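Local coordinates for protein ethylbenzene dehydrogenase alpha-subunit (Aromatoleum aromaticum, PDB 2IVF) that is the molybdenum-containing catalytic subunit of a dehydrogenase, carrying two pterin guanine dinucleotides and an iron-sulfur cluster, at residues S451-L456 with A824-P829. Sequence-based numbering, arbitrary orientation.
Sequences SYHGDL and AGESLP
His453 and Glu826 meet where the imidazole lies near the end of the glutamate, CE1 standing 4.0 Å from OE2 with the ring and carboxylate planes 75° apart. No hydrogen bond joins them directly; instead Lys941 NZ hydrogen-bonds with His453 ND1 and also forms a salt bridge with Glu826 OE1, so one ammonium group links both. Tyr452 CD1 packs on one face of the imidazole, 3.4 Å above its plane and offset toward the rim. His453 is also the third residue of a type I turn from Ser451 to Gly454, closed by Gly454 N to Ser451 O, and it stands at the N-cap of helix 454-467.

In this molybdopterin oxidoreductase the contact is buried, and it joins the start of that helix to the loop leaving helix 819-824, whose end is a Schellman motif in which Gly825 readily adopts the positive phi. Glu826 follows at once and extends its chain back toward helix 454-467.

Asp455, in the first turn, brings OD2 to 4.1 Å from Glu826 OE1. Such a pair of carboxylates would probably repel, but Lys941 also forms a salt bridge with Asp455 OD1, His944 NE2 hydrogen-bonds with Asp455 OD2, Lys832 pairs with Glu826 OE2, and a water donates to both acids, 2.7 Å from Glu826 OE1 and more weakly to Asp455 OD2. With CG between the backbone N and the carbonyl carbon (chi1 56°), OD1 also takes a weak bond from Leu456 N.

Leu456 supplies the apolar part: its branched end crosses Glu826 at about a right angle, CD2 lying 3.6 Å from OE1 and CD1 3.8 Å from CD. The same CD2 reaches Pro829 CA at 4.3 Å, where the compact proline ring also packs against Arg459 and Ser460 of the helix.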
ATOM      1  N   SER A 451      17.463   8.123   9.159  1.00 22.95           N
ATOM      2  CA  SER A 451      18.831   8.355   8.685  1.00 22.49           C
ATOM      3  C   SER A 451      19.627   8.818   9.886  1.00 23.34           C
ATOM      4  O   SER A 451      19.147   9.623  10.659  1.00 25.13           O
ATOM      5  CB  SER A 451      18.876   9.409   7.587  1.00 24.07           C
ATOM      6  OG  SER A 451      17.950   9.111   6.530  1.00 21.55           O
ATOM      7  N   TYR A 452      20.848   8.337  10.024  1.00 22.08           N
ATOM      8  CA  TYR A 452      21.671   8.668  11.196  1.00 21.99           C
ATOM      9  C   TYR A 452      21.724  10.171  11.443  1.00 22.78           C
ATOM     10  O   TYR A 452      21.566  10.651  12.584  1.00 24.63           O
ATOM     11  CB  TYR A 452      23.069   8.147  10.971  1.00 21.06           C
ATOM     12  CG  TYR A 452      23.976   8.100  12.172  1.00 20.56           C
ATOM     13  CD1 TYR A 452      24.652   9.234  12.590  1.00 20.66           C
ATOM     14  CD2 TYR A 452      24.226   6.904  12.835  1.00 20.93           C
ATOM     15  CE1 TYR A 452      25.551   9.182  13.674  1.00 19.68           C
ATOM     16  CE2 TYR A 452      25.120   6.850  13.912  1.00 21.57           C
ATOM     17  CZ  TYR A 452      25.762   7.982  14.333  1.00 19.93           C
ATOM     18  OH  TYR A 452      26.697   7.901  15.389  1.00 21.39           O
ATOM     19  N   HIS A 453      21.952  10.898  10.356  1.00 23.88           N
ATOM     20  CA  HIS A 453      22.080  12.337  10.387  1.00 23.19           C
ATOM     21  C   HIS A 453      20.823  13.027   9.816  1.00 22.28           C
ATOM     22  O   HIS A 453      20.925  14.109   9.241  1.00 22.67           O
ATOM     23  CB  HIS A 453      23.305  12.770   9.561  1.00 22.84           C
ATOM     24  CG  HIS A 453      24.602  12.337  10.148  1.00 23.07           C
ATOM     25  ND1 HIS A 453      24.969  12.676  11.427  1.00 21.77           N
ATOM     26  CD2 HIS A 453      25.596  11.558   9.662  1.00 22.78           C
ATOM     27  CE1 HIS A 453      26.141  12.135  11.706  1.00 24.34           C
ATOM     28  NE2 HIS A 453      26.551  11.456  10.653  1.00 21.26           N
ATOM     29  N   GLY A 454      19.641  12.435   9.968  1.00 22.05           N
ATOM     30  CA  GLY A 454      18.427  13.079   9.468  1.00 22.29           C
ATOM     31  C   GLY A 454      18.254  14.451  10.111  1.00 22.10           C
ATOM     32  O   GLY A 454      17.677  15.335   9.517  1.00 24.28           O
ATOM     33  N   ASP A 455      18.715  14.614  11.346  1.00 21.83           N
ATOM     34  CA  ASP A 455      18.594  15.913  12.011  1.00 21.20           C
ATOM     35  C   ASP A 455      19.342  16.958  11.207  1.00 21.41           C
ATOM     36  O   ASP A 455      18.794  18.015  10.946  1.00 21.36           O
ATOM     37  CB  ASP A 455      19.066  15.891  13.492  1.00 22.36           C
ATOM     38  CG  ASP A 455      20.466  15.407  13.677  1.00 23.92           C
ATOM     39  OD1 ASP A 455      21.048  14.744  12.782  1.00 25.08           O
ATOM     40  OD2 ASP A 455      20.967  15.634  14.799  1.00 28.24           O
ATOM     41  N   LEU A 456      20.565  16.640  10.768  1.00 21.10           N
ATOM     42  CA  LEU A 456      21.340  17.558   9.925  1.00 20.53           C
ATOM     43  C   LEU A 456      20.702  17.842   8.619  1.00 20.51           C
ATOM     44  O   LEU A 456      20.720  18.975   8.155  1.00 20.02           O
ATOM     45  CB  LEU A 456      22.736  17.033   9.653  1.00 20.39           C
ATOM     46  CG  LEU A 456      23.672  17.123  10.861  1.00 20.92           C
ATOM     47  CD1 LEU A 456      25.009  16.424  10.507  1.00 19.32           C
ATOM     48  CD2 LEU A 456      23.933  18.578  11.356  1.00 20.67           C
ATOM     49  N   ALA A 824      31.524  18.098  17.938  1.00 22.35           N
ATOM     50  CA  ALA A 824      31.108  17.143  16.883  1.00 23.00           C
ATOM     51  C   ALA A 824      31.089  17.757  15.499  1.00 22.67           C
ATOM     52  O   ALA A 824      30.903  17.030  14.520  1.00 22.23           O
ATOM     53  CB  ALA A 824      29.700  16.605  17.147  1.00 22.77           C
ATOM     54  N   GLY A 825      31.228  19.075  15.418  1.00 22.85           N
ATOM     55  CA  GLY A 825      31.199  19.764  14.132  1.00 22.79           C
ATOM     56  C   GLY A 825      29.774  19.961  13.650  1.00 23.36           C
ATOM     57  O   GLY A 825      29.536  20.106  12.461  1.00 23.15           O
ATOM     58  N   GLU A 826      28.819  19.989  14.578  1.00 22.98           N
ATOM     59  CA  GLU A 826      27.409  20.159  14.192  1.00 22.52           C
ATOM     60  C   GLU A 826      26.726  21.426  14.762  1.00 22.80           C
ATOM     61  O   GLU A 826      25.477  21.515  14.802  1.00 22.50           O
ATOM     62  CB  GLU A 826      26.604  18.918  14.580  1.00 22.30           C
ATOM     63  CG  GLU A 826      27.052  17.705  13.886  1.00 23.24           C
ATOM     64  CD  GLU A 826      26.157  16.523  14.080  1.00 23.98           C
ATOM     65  OE1 GLU A 826      24.937  16.707  14.291  1.00 27.10           O
ATOM     66  OE2 GLU A 826      26.697  15.396  13.976  1.00 23.53           O
ATOM     67  N   SER A 827      27.496  22.417  15.169  1.00 22.11           N
ATOM     68  CA  SER A 827      26.889  23.667  15.664  1.00 22.91           C
ATOM     69  C   SER A 827      26.049  24.361  14.608  1.00 22.74           C
ATOM     70  O   SER A 827      25.004  24.928  14.926  1.00 23.82           O
ATOM     71  CB  SER A 827      27.953  24.609  16.166  1.00 22.80           C
ATOM     72  OG  SER A 827      28.930  24.846  15.155  1.00 24.87           O
ATOM     73  N   LEU A 828      26.481  24.287  13.348  1.00 22.34           N
ATOM     74  CA  LEU A 828      25.647  24.698  12.224  1.00 23.24           C
ATOM     75  C   LEU A 828      25.172  23.482  11.445  1.00 23.84           C
ATOM     76  O   LEU A 828      25.817  22.426  11.483  1.00 24.94           O
ATOM     77  CB  LEU A 828      26.423  25.629  11.276  1.00 22.92           C
ATOM     78  CG  LEU A 828      26.647  27.089  11.693  1.00 22.64           C
ATOM     79  CD1 LEU A 828      27.598  27.782  10.710  1.00 22.74           C
ATOM     80  CD2 LEU A 828      25.289  27.870  11.808  1.00 21.55           C
ATOM     81  N   PRO A 829      24.076  23.640  10.686  1.00 22.89           N
ATOM     82  CA  PRO A 829      23.711  22.532   9.797  1.00 23.67           C
ATOM     83  C   PRO A 829      24.900  22.272   8.862  1.00 23.37           C
ATOM     84  O   PRO A 829      25.608  23.187   8.483  1.00 23.54           O
ATOM     85  CB  PRO A 829      22.499  23.049   9.029  1.00 23.74           C
ATOM     86  CG  PRO A 829      22.027  24.259   9.806  1.00 24.21           C
ATOM     87  CD  PRO A 829      23.206  24.817  10.500  1.00 23.84           C
TER
HETATM   88  O   HOH W   1      22.543  18.043  14.185  1.00 18.27           O